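Local atomic coordinates of phosphoribosylaminoimidazole-succinocarboxamide synthase (Pyrococcus horikoshii, PDB entry 3U55), a protein that catalyses the ATP-dependent ligation of L-aspartate to 5-amino-1-(5-phospho-D-ribosyl)imidazole-4-carboxylate, giving SAICAR in de novo purine biosynthesis. Residues 53-58 and 229-234; 88-93 and 151-156; 146-151 and 184-189. One frame throughout, in Å; residues are numbered along the deposited sequence. Where two conformers were deposited one is given.

Contact 1: 53-58 and 229-234; sequences SVIFFK and ERITGE
Ile55 meets Ile231 and Thr232 with two different branches, and Phe56 closes on the far end of Ile231, so the contact is entirely apolar. The CG2 methyls of Ile55 and Ile231 abut at 3.9 Å, the two side chains slanting across each other. Ile55 runs on past this point, and its CD1 lies 3.7 Å from CG2 of Thr232. In the conformer described, Ile231 CD1 approaches the Phe56 ring obliquely at its outer corner, 3.6 Å from CZ. With chi2 at 168° this CD1 is anti to CA, extending the chain to the Phe56 ring, while CG2 remains on Ile55.

The rotation of Thr232 is set from the polar side. With chi1 at 63°, OG1 lies between the backbone N and the carbonyl carbon, where it donates to Tyr228 O one turn back and accepts from Glu234 N (3.2 Å), forming an ST turn. This holds the methyl of Thr232 in place against Ile55 just where helix 220-232 ends; Gly233 follows with positive phi.

The contact thus joins the flank of helix 45-62 to the C-terminal turn of helix 220-232. Helix 143-165 is the third partner: Tyr163 touches both Ile55 and Ile231, and Leu160 and Leu164 pack on Phe56. Elsewhere on helix 45-62, Val54 and Phe57 lean on strand 69-72.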
loop_
_atom_site.group_PDB
_atom_site.type_symbol
_atom_site.label_atom_id
_atom_site.label_comp_id
_atom_site.label_asym_id
_atom_site.label_seq_id
_atom_site.Cartn_x
_atom_site.Cartn_y
_atom_site.Cartn_z
ATOM N N SER A 53 22.636 -6.197 -16.969
ATOM C CA SER A 53 21.974 -7.209 -16.142
ATOM C C SER A 53 22.966 -8.295 -15.735
ATOM O O SER A 53 23.047 -8.664 -14.565
ATOM C CB SER A 53 20.777 -7.829 -16.869
ATOM O OG SER A 53 19.687 -6.928 -16.942
ATOM N N VAL A 54 23.727 -8.787 -16.710
ATOM C CA VAL A 54 24.760 -9.796 -16.469
ATOM C C VAL A 54 25.754 -9.314 -15.416
ATOM O O VAL A 54 26.046 -10.035 -14.456
ATOM C CB VAL A 54 25.483 -10.193 -17.784
ATOM C CG1 VAL A 54 26.705 -11.051 -17.503
ATOM C CG2 VAL A 54 24.537 -10.942 -18.690
ATOM N N ILE A 55 26.254 -8.090 -15.587
ATOM C CA ILE A 55 27.187 -7.505 -14.630
ATOM C C ILE A 55 26.597 -7.501 -13.209
ATOM O O ILE A 55 27.242 -7.959 -12.261
ATOM C CB ILE A 55 27.616 -6.076 -15.041
ATOM C CG1 ILE A 55 28.530 -6.129 -16.272
ATOM C CG2 ILE A 55 28.325 -5.370 -13.883
ATOM C CD1 ILE A 55 28.619 -4.826 -17.041
ATOM N N PHE A 56 25.375 -6.987 -13.071
ATOM C CA PHE A 56 24.727 -6.912 -11.763
ATOM C C PHE A 56 24.416 -8.286 -11.171
ATOM O O PHE A 56 24.659 -8.502 -9.987
ATOM C CB PHE A 56 23.474 -6.033 -11.804
ATOM C CG PHE A 56 23.758 -4.565 -12.049
ATOM C CD1 PHE A 56 24.667 -3.867 -11.252
ATOM C CD2 PHE A 56 23.089 -3.875 -13.057
ATOM C CE1 PHE A 56 24.916 -2.503 -11.470
ATOM C CE2 PHE A 56 23.321 -2.521 -13.280
ATOM C CZ PHE A 56 24.241 -1.831 -12.489
ATOM N N PHE A 57 23.889 -9.207 -11.980
ATOM C CA PHE A 57 23.617 -10.577 -11.505
ATOM C C PHE A 57 24.873 -11.258 -10.976
ATOM O O PHE A 57 24.836 -11.898 -9.922
ATOM C CB PHE A 57 22.999 -11.464 -12.591
ATOM C CG PHE A 57 21.554 -11.152 -12.911
ATOM C CD1 PHE A 57 20.647 -10.823 -11.910
ATOM C CD2 PHE A 57 21.099 -11.231 -14.229
ATOM C CE1 PHE A 57 19.307 -10.550 -12.220
ATOM C CE2 PHE A 57 19.765 -10.963 -14.549
ATOM C CZ PHE A 57 18.870 -10.620 -13.545
ATOM N N LYS A 58 25.976 -11.131 -11.713
ATOM C CA LYS A 58 27.243 -11.735 -11.298
ATOM C C LYS A 58 27.730 -11.152 -9.974
ATOM O O LYS A 58 28.158 -11.896 -9.089
ATOM C CB LYS A 58 28.307 -11.581 -12.388
ATOM C CG LYS A 58 28.141 -12.555 -13.545
ATOM C CD LYS A 58 29.109 -12.231 -14.676
ATOM C CE LYS A 58 29.099 -13.323 -15.738
ATOM N NZ LYS A 58 29.910 -12.937 -16.929
ATOM N N GLU A 229 29.815 2.583 -19.533
ATOM C CA GLU A 229 31.218 3.006 -19.549
ATOM C C GLU A 229 31.775 3.206 -18.147
ATOM O O GLU A 229 32.892 2.786 -17.854
ATOM C CB GLU A 229 31.390 4.290 -20.366
ATOM C CG GLU A 229 31.276 4.089 -21.873
ATOM C CD GLU A 229 31.271 5.397 -22.652
ATOM O OE1 GLU A 229 31.944 6.360 -22.220
ATOM O OE2 GLU A 229 30.594 5.458 -23.700
ATOM N N ARG A 230 30.990 3.848 -17.286
ATOM C CA ARG A 230 31.390 4.069 -15.897
ATOM C C ARG A 230 31.564 2.771 -15.120
ATOM O O ARG A 230 32.466 2.665 -14.283
ATOM C CB ARG A 230 30.378 4.951 -15.182
ATOM C CG ARG A 230 30.494 6.402 -15.537
ATOM C CD ARG A 230 30.012 7.248 -14.401
ATOM N NE ARG A 230 29.343 8.438 -14.896
ATOM C CZ ARG A 230 28.896 9.420 -14.127
ATOM N NH1 ARG A 230 29.051 9.362 -12.808
ATOM N NH2 ARG A 230 28.296 10.462 -14.681
ATOM N N ILE A 231 30.701 1.798 -15.406
ATOM C CA ILE A 231 30.745 0.508 -14.729
ATOM C C ILE A 231 31.885 -0.366 -15.258
ATOM O O ILE A 231 32.665 -0.918 -14.475
ATOM C CB ILE A 231 29.374 -0.222 -14.802
ATOM C CG1 ILE A 231 28.363 0.480 -13.887
ATOM C CG2 ILE A 231 29.511 -1.699 -14.432
ATOM C CD1 ILE A 231 26.922 0.052 -14.086
ATOM N N THR A 232 31.994 -0.477 -16.581
ATOM C CA THR A 232 32.994 -1.359 -17.192
ATOM C C THR A 232 34.392 -0.752 -17.294
ATOM O O THR A 232 35.388 -1.474 -17.255
ATOM C CB THR A 232 32.557 -1.843 -18.587
ATOM O OG1 THR A 232 32.432 -0.721 -19.468
ATOM C CG2 THR A 232 31.227 -2.579 -18.508
ATOM N N GLY A 233 34.456 0.570 -17.435
ATOM C CA GLY A 233 35.720 1.262 -17.694
ATOM C C GLY A 233 36.080 1.277 -19.171
ATOM O O GLY A 233 37.196 1.648 -19.537
ATOM N N GLU A 234 35.134 0.878 -20.018
ATOM C CA GLU A 234 35.361 0.818 -21.465
ATOM C C GLU A 234 34.098 1.131 -22.276
ATOM O O GLU A 234 32.978 0.940 -21.796
ATOM C CB GLU A 234 35.941 -0.547 -21.867
ATOM C CG GLU A 234 35.072 -1.752 -21.504
ATOM C CD GLU A 234 35.736 -3.075 -21.838
#

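Contact 2: 88-93 and 151-156; sequences LEVVVR and EIALKV. With SO4 (sulfate ion), chain B.
NH1 of Arg93 is shared between two anionic partners: it forms a salt bridge with Glu118 OE1 and a weak hydrogen bond, 3.4 Å long, to O3 of the bound sulfate. NH2 of the same guanidinium points almost straight (174°) at sulfate O1, but the modelled separation of 2.5 Å is very short and its exact value is doubtful. The sulfur lies in the guanidinium plane, off its edge, and a bend at chi3 turns the arginine chain toward the ion. Ser99 N and Arg198 NH1 also bind the sulfate, which probably comes from the crystallisation liquor and may mark a site for a substrate phosphate.

Strand 84-93 is flanked in its antiparallel sheet by strands 111-121 and 169-180, and helix 143-165 packs on one face. Val91 turns its side chain away from the helix, whereas Val90 and Val92 turn theirs toward it. The short segments cross at -42° with their axes 9.1 Å apart at closest approach.

Ala153 is the point of closest packing. Its CB sits against both valines, 3.7 Å from Val92 CG2 and 4.0 Å from Val90 CG1, and the lack of a longer side chain brings the CA atoms of Val92 and Ala153 to 7.0 Å. In Val92, CG2 lies anti to the carbonyl carbon and takes the alanine; CG1, anti to the backbone N (chi1 -177°), is left on the side of Leu154, whose CD2 is a loose 4.4 Å away. That leucine also touches Pro115 and Val117 of the same chain and Tyr134 of the second subunit.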
loop_
_atom_site.group_PDB
_atom_site.type_symbol
_atom_site.label_atom_id
_atom_site.label_comp_id
_atom_site.label_asym_id
_atom_site.label_seq_id
_atom_site.Cartn_x
_atom_site.Cartn_y
_atom_site.Cartn_z
ATOM N N LEU A 88 4.614 -10.216 -8.266
ATOM C CA LEU A 88 5.036 -9.014 -7.545
ATOM C C LEU A 88 6.059 -8.199 -8.306
ATOM O O LEU A 88 6.896 -8.745 -9.022
ATOM C CB LEU A 88 5.650 -9.372 -6.184
ATOM C CG LEU A 88 4.838 -10.144 -5.141
ATOM C CD1 LEU A 88 5.751 -10.563 -3.978
ATOM C CD2 LEU A 88 3.648 -9.322 -4.645
ATOM N N GLU A 89 5.984 -6.882 -8.126
ATOM C CA GLU A 89 7.104 -6.000 -8.401
ATOM C C GLU A 89 7.526 -5.414 -7.055
ATOM O O GLU A 89 6.700 -4.873 -6.324
ATOM C CB GLU A 89 6.712 -4.911 -9.401
ATOM C CG GLU A 89 6.520 -5.462 -10.819
ATOM C CD GLU A 89 5.937 -4.450 -11.796
ATOM O OE1 GLU A 89 5.634 -4.855 -12.939
ATOM O OE2 GLU A 89 5.780 -3.262 -11.431
ATOM N N VAL A 90 8.801 -5.572 -6.719
ATOM C CA VAL A 90 9.315 -5.148 -5.416
ATOM C C VAL A 90 10.207 -3.944 -5.656
ATOM O O VAL A 90 11.229 -4.044 -6.335
ATOM C CB VAL A 90 10.089 -6.282 -4.712
ATOM C CG1 VAL A 90 10.581 -5.849 -3.322
ATOM C CG2 VAL A 90 9.210 -7.529 -4.592
ATOM N N VAL A 91 9.800 -2.801 -5.117
ATOM C CA VAL A 91 10.522 -1.557 -5.359
ATOM C C VAL A 91 11.258 -1.105 -4.085
ATOM O O VAL A 91 10.641 -0.961 -3.030
ATOM C CB VAL A 91 9.556 -0.455 -5.867
ATOM C CG1 VAL A 91 10.306 0.839 -6.113
ATOM C CG2 VAL A 91 8.812 -0.925 -7.141
ATOM N N VAL A 92 12.568 -0.893 -4.191
ATOM C CA VAL A 92 13.359 -0.360 -3.076
ATOM C C VAL A 92 13.740 1.075 -3.414
ATOM O O VAL A 92 14.201 1.339 -4.512
ATOM C CB VAL A 92 14.633 -1.207 -2.791
ATOM C CG1 VAL A 92 15.389 -0.671 -1.565
ATOM C CG2 VAL A 92 14.277 -2.658 -2.541
ATOM N N ARG A 93 13.550 1.994 -2.468
ATOM C CA ARG A 93 13.779 3.420 -2.728
ATOM C C ARG A 93 14.679 4.034 -1.646
ATOM O O ARG A 93 14.414 3.896 -0.447
ATOM C CB ARG A 93 12.437 4.175 -2.837
ATOM C CG ARG A 93 11.259 3.309 -3.381
ATOM C CD ARG A 93 9.956 4.108 -3.615
ATOM N NE ARG A 93 10.078 4.887 -4.836
ATOM C CZ ARG A 93 9.340 4.762 -5.935
ATOM N NH1 ARG A 93 8.319 3.905 -6.028
ATOM N NH2 ARG A 93 9.625 5.544 -6.956
ATOM N N GLU A 151 13.953 -8.961 2.758
ATOM C CA GLU A 151 15.317 -9.142 3.253
ATOM C C GLU A 151 16.312 -9.216 2.095
ATOM O O GLU A 151 17.341 -8.521 2.099
ATOM C CB GLU A 151 15.385 -10.403 4.130
ATOM C CG GLU A 151 16.742 -10.704 4.723
ATOM C CD GLU A 151 16.718 -11.947 5.603
ATOM O OE1 GLU A 151 17.380 -11.934 6.657
ATOM O OE2 GLU A 151 16.024 -12.929 5.252
ATOM N N ILE A 152 15.986 -10.029 1.087
ATOM C CA ILE A 152 16.800 -10.130 -0.121
ATOM C C ILE A 152 16.898 -8.759 -0.812
ATOM O O ILE A 152 17.994 -8.294 -1.118
ATOM C CB ILE A 152 16.250 -11.189 -1.120
ATOM C CG1 ILE A 152 16.323 -12.603 -0.524
ATOM C CG2 ILE A 152 17.038 -11.148 -2.426
ATOM C CD1 ILE A 152 15.436 -13.638 -1.271
ATOM N N ALA A 153 15.751 -8.115 -1.027
ATOM C CA ALA A 153 15.710 -6.815 -1.698
ATOM C C ALA A 153 16.562 -5.766 -0.985
ATOM O O ALA A 153 17.272 -4.992 -1.635
ATOM C CB ALA A 153 14.264 -6.326 -1.830
ATOM N N LEU A 154 16.490 -5.741 0.345
ATOM C CA LEU A 154 17.287 -4.795 1.129
ATOM C C LEU A 154 18.785 -5.089 1.077
ATOM O O LEU A 154 19.593 -4.160 1.065
ATOM C CB LEU A 154 16.789 -4.725 2.580
ATOM C CG LEU A 154 15.466 -3.979 2.776
ATOM C CD1 LEU A 154 14.962 -4.150 4.203
ATOM C CD2 LEU A 154 15.593 -2.495 2.420
ATOM N N LYS A 155 19.157 -6.371 1.055
ATOM C CA LYS A 155 20.567 -6.742 0.880
ATOM C C LYS A 155 21.073 -6.350 -0.516
ATOM O O LYS A 155 22.138 -5.735 -0.647
ATOM C CB LYS A 155 20.790 -8.237 1.156
ATOM C CG LYS A 155 22.226 -8.688 0.913
ATOM C CD LYS A 155 22.486 -10.111 1.374
ATOM C CE LYS A 155 23.878 -10.544 0.906
ATOM N NZ LYS A 155 24.195 -11.946 1.310
ATOM N N VAL A 156 20.300 -6.699 -1.546
ATOM C CA VAL A 156 20.575 -6.275 -2.926
ATOM C C VAL A 156 20.793 -4.768 -2.984
ATOM O O VAL A 156 21.754 -4.290 -3.603
ATOM C CB VAL A 156 19.426 -6.681 -3.887
ATOM C CG1 VAL A 156 19.581 -6.006 -5.262
ATOM C CG2 VAL A 156 19.365 -8.218 -4.028
HETATM S S SO4 B . 7.753 4.560 -10.008
HETATM O O1 SO4 B . 8.350 5.510 -9.086
HETATM O O2 SO4 B . 8.727 4.136 -11.006
HETATM O O3 SO4 B . 7.275 3.416 -9.230
HETATM O O4 SO4 B . 6.635 5.190 -10.699
#

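Contact 3: 146-151 and 184-189; sequences IKKIEE and GDIVLA
Ile186 projects from strand 186-188 against helix 143-165, meeting Lys148 and Ile149 on consecutive positions of the helix. Strand 186-188 pairs antiparallel with strand 169-180 as the second arm of a beta hairpin, so this is helix-on-sheet packing.

Ile186 has the most surface buried here. Its CG2 rests 3.9 Å from CG1 of Ile149; the longer branch passes the same atom and ends on Lys148. The two isoleucines cross at about a right angle, so that Ile149 offers the flank of its chain. With CG1 beside the backbone N and CD1 anti to CA (chi2 170°), the longer branch of Ile186 is fully extended toward the helix. Ile149 also packs on Leu88 and Val90 of strand 84-93, and Phe178 touches both isoleucines.

Lys148 contributes only its aliphatic part. Its CB points at the strand, but the chain bends at chi4 and its end leads away, where NZ forms a salt bridge with Asp144 one turn earlier in the helix. The amine is thereby kept clear of the apolar contact, in which Ile186 CD1 lies 3.7 Å from Lys148 CB and 4.1 Å from Lys148 CD.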
loop_
_atom_site.group_PDB
_atom_site.type_symbol
_atom_site.label_atom_id
_atom_site.label_comp_id
_atom_site.label_asym_id
_atom_site.label_seq_id
_atom_site.Cartn_x
_atom_site.Cartn_y
_atom_site.Cartn_z
ATOM N N ILE A 146 7.112 -13.194 2.246
ATOM C CA ILE A 146 7.233 -11.740 2.113
ATOM C C ILE A 146 8.459 -11.209 2.854
ATOM O O ILE A 146 9.215 -10.412 2.305
ATOM C CB ILE A 146 5.955 -11.012 2.561
ATOM C CG1 ILE A 146 4.841 -11.253 1.539
ATOM C CG2 ILE A 146 6.218 -9.496 2.709
ATOM C CD1 ILE A 146 5.112 -10.663 0.139
ATOM N N LYS A 147 8.661 -11.662 4.091
ATOM C CA LYS A 147 9.823 -11.243 4.876
ATOM C C LYS A 147 11.141 -11.614 4.198
ATOM O O LYS A 147 12.060 -10.785 4.131
ATOM C CB LYS A 147 9.773 -11.810 6.297
ATOM C CG LYS A 147 8.841 -11.043 7.230
ATOM C CD LYS A 147 8.645 -11.792 8.542
ATOM C CE LYS A 147 7.757 -11.010 9.502
ATOM N NZ LYS A 147 7.354 -11.848 10.669
ATOM N N LYS A 148 11.224 -12.843 3.684
ATOM C CA LYS A 148 12.408 -13.294 2.939
ATOM C C LYS A 148 12.664 -12.437 1.702
ATOM O O LYS A 148 13.809 -12.058 1.423
ATOM C CB LYS A 148 12.287 -14.769 2.538
ATOM C CG LYS A 148 12.562 -15.759 3.669
ATOM C CD LYS A 148 12.377 -17.201 3.193
ATOM C CE LYS A 148 13.039 -18.198 4.149
ATOM N NZ LYS A 148 12.567 -18.041 5.557
ATOM N N ILE A 149 11.594 -12.133 0.971
ATOM C CA ILE A 149 11.673 -11.288 -0.225
ATOM C C ILE A 149 12.222 -9.890 0.099
ATOM O O ILE A 149 13.129 -9.411 -0.584
ATOM C CB ILE A 149 10.297 -11.195 -0.947
ATOM C CG1 ILE A 149 9.993 -12.511 -1.682
ATOM C CG2 ILE A 149 10.269 -10.017 -1.925
ATOM C CD1 ILE A 149 8.504 -12.703 -2.030
ATOM N N GLU A 150 11.685 -9.248 1.136
ATOM C CA GLU A 150 12.153 -7.899 1.504
ATOM C C GLU A 150 13.589 -7.903 2.040
ATOM O O GLU A 150 14.351 -6.976 1.779
ATOM C CB GLU A 150 11.182 -7.211 2.474
ATOM C CG GLU A 150 9.798 -7.008 1.840
ATOM C CD GLU A 150 8.906 -6.010 2.555
ATOM O OE1 GLU A 150 9.058 -5.801 3.782
ATOM O OE2 GLU A 150 8.013 -5.458 1.874
ATOM N N GLU A 151 13.953 -8.961 2.758
ATOM C CA GLU A 151 15.317 -9.142 3.253
ATOM C C GLU A 151 16.312 -9.216 2.095
ATOM O O GLU A 151 17.341 -8.521 2.099
ATOM C CB GLU A 151 15.385 -10.403 4.130
ATOM C CG GLU A 151 16.742 -10.704 4.723
ATOM C CD GLU A 151 16.718 -11.947 5.603
ATOM O OE1 GLU A 151 17.380 -11.934 6.657
ATOM O OE2 GLU A 151 16.024 -12.929 5.252
ATOM N N GLY A 184 12.207 -24.710 -3.406
ATOM C CA GLY A 184 11.409 -23.788 -2.598
ATOM C C GLY A 184 12.144 -22.518 -2.191
ATOM O O GLY A 184 11.615 -21.724 -1.401
ATOM N N ASP A 185 13.352 -22.315 -2.729
ATOM C CA ASP A 185 14.139 -21.113 -2.431
ATOM C C ASP A 185 13.670 -19.932 -3.277
ATOM O O ASP A 185 13.256 -20.101 -4.423
ATOM C CB ASP A 185 15.634 -21.341 -2.686
ATOM C CG ASP A 185 16.259 -22.325 -1.711
ATOM O OD1 ASP A 185 17.229 -22.997 -2.101
ATOM O OD2 ASP A 185 15.797 -22.421 -0.558
ATOM N N ILE A 186 13.774 -18.737 -2.709
ATOM C CA ILE A 186 13.348 -17.520 -3.390
ATOM C C ILE A 186 14.514 -16.939 -4.188
ATOM O O ILE A 186 15.591 -16.659 -3.645
ATOM C CB ILE A 186 12.752 -16.507 -2.386
ATOM C CG1 ILE A 186 11.518 -17.128 -1.712
ATOM C CG2 ILE A 186 12.401 -15.175 -3.084
ATOM C CD1 ILE A 186 10.973 -16.345 -0.536
ATOM N N VAL A 187 14.271 -16.764 -5.480
ATOM C CA VAL A 187 15.305 -16.442 -6.455
ATOM C C VAL A 187 14.980 -15.130 -7.181
ATOM O O VAL A 187 13.860 -14.936 -7.653
ATOM C CB VAL A 187 15.441 -17.596 -7.483
ATOM C CG1 VAL A 187 16.483 -17.276 -8.540
ATOM C CG2 VAL A 187 15.784 -18.915 -6.768
ATOM N N LEU A 188 15.973 -14.247 -7.254
ATOM C CA LEU A 188 15.851 -12.976 -7.969
ATOM C C LEU A 188 15.780 -13.224 -9.475
ATOM O O LEU A 188 16.627 -13.932 -10.036
ATOM C CB LEU A 188 17.036 -12.069 -7.637
ATOM C CG LEU A 188 17.000 -10.677 -8.261
ATOM C CD1 LEU A 188 15.741 -9.962 -7.816
ATOM C CD2 LEU A 188 18.241 -9.878 -7.890
ATOM N N ALA A 189 14.772 -12.645 -10.122
ATOM C CA ALA A 189 14.521 -12.878 -11.548
ATOM C C ALA A 189 14.526 -11.581 -12.361
ATOM O O ALA A 189 15.198 -10.618 -11.983
ATOM C CB ALA A 189 13.207 -13.644 -11.731
#

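Helix 143-165 ties the three sites together: contacts 2 and 3 use successive turns of it and share Glu151, and its later residues pack on contact 1. The centres of contacts 2 and 3 are 9 Å apart, and the two merge where Val90 CG2 meets Ile149 CG2 at 3.8 Å and where Ile152 CD1 lies 3.8 Å from Ile186 O. Contact 1 is more remote, its centre about 20 Å from that of contact 2 and about 24 Å from that of contact 3, although Phe57 CZ still touches Ala189 O at 4.0 Å. The sulfate belongs to contact 2, held by Arg93 on the side of strand 88-93 turned from the helix.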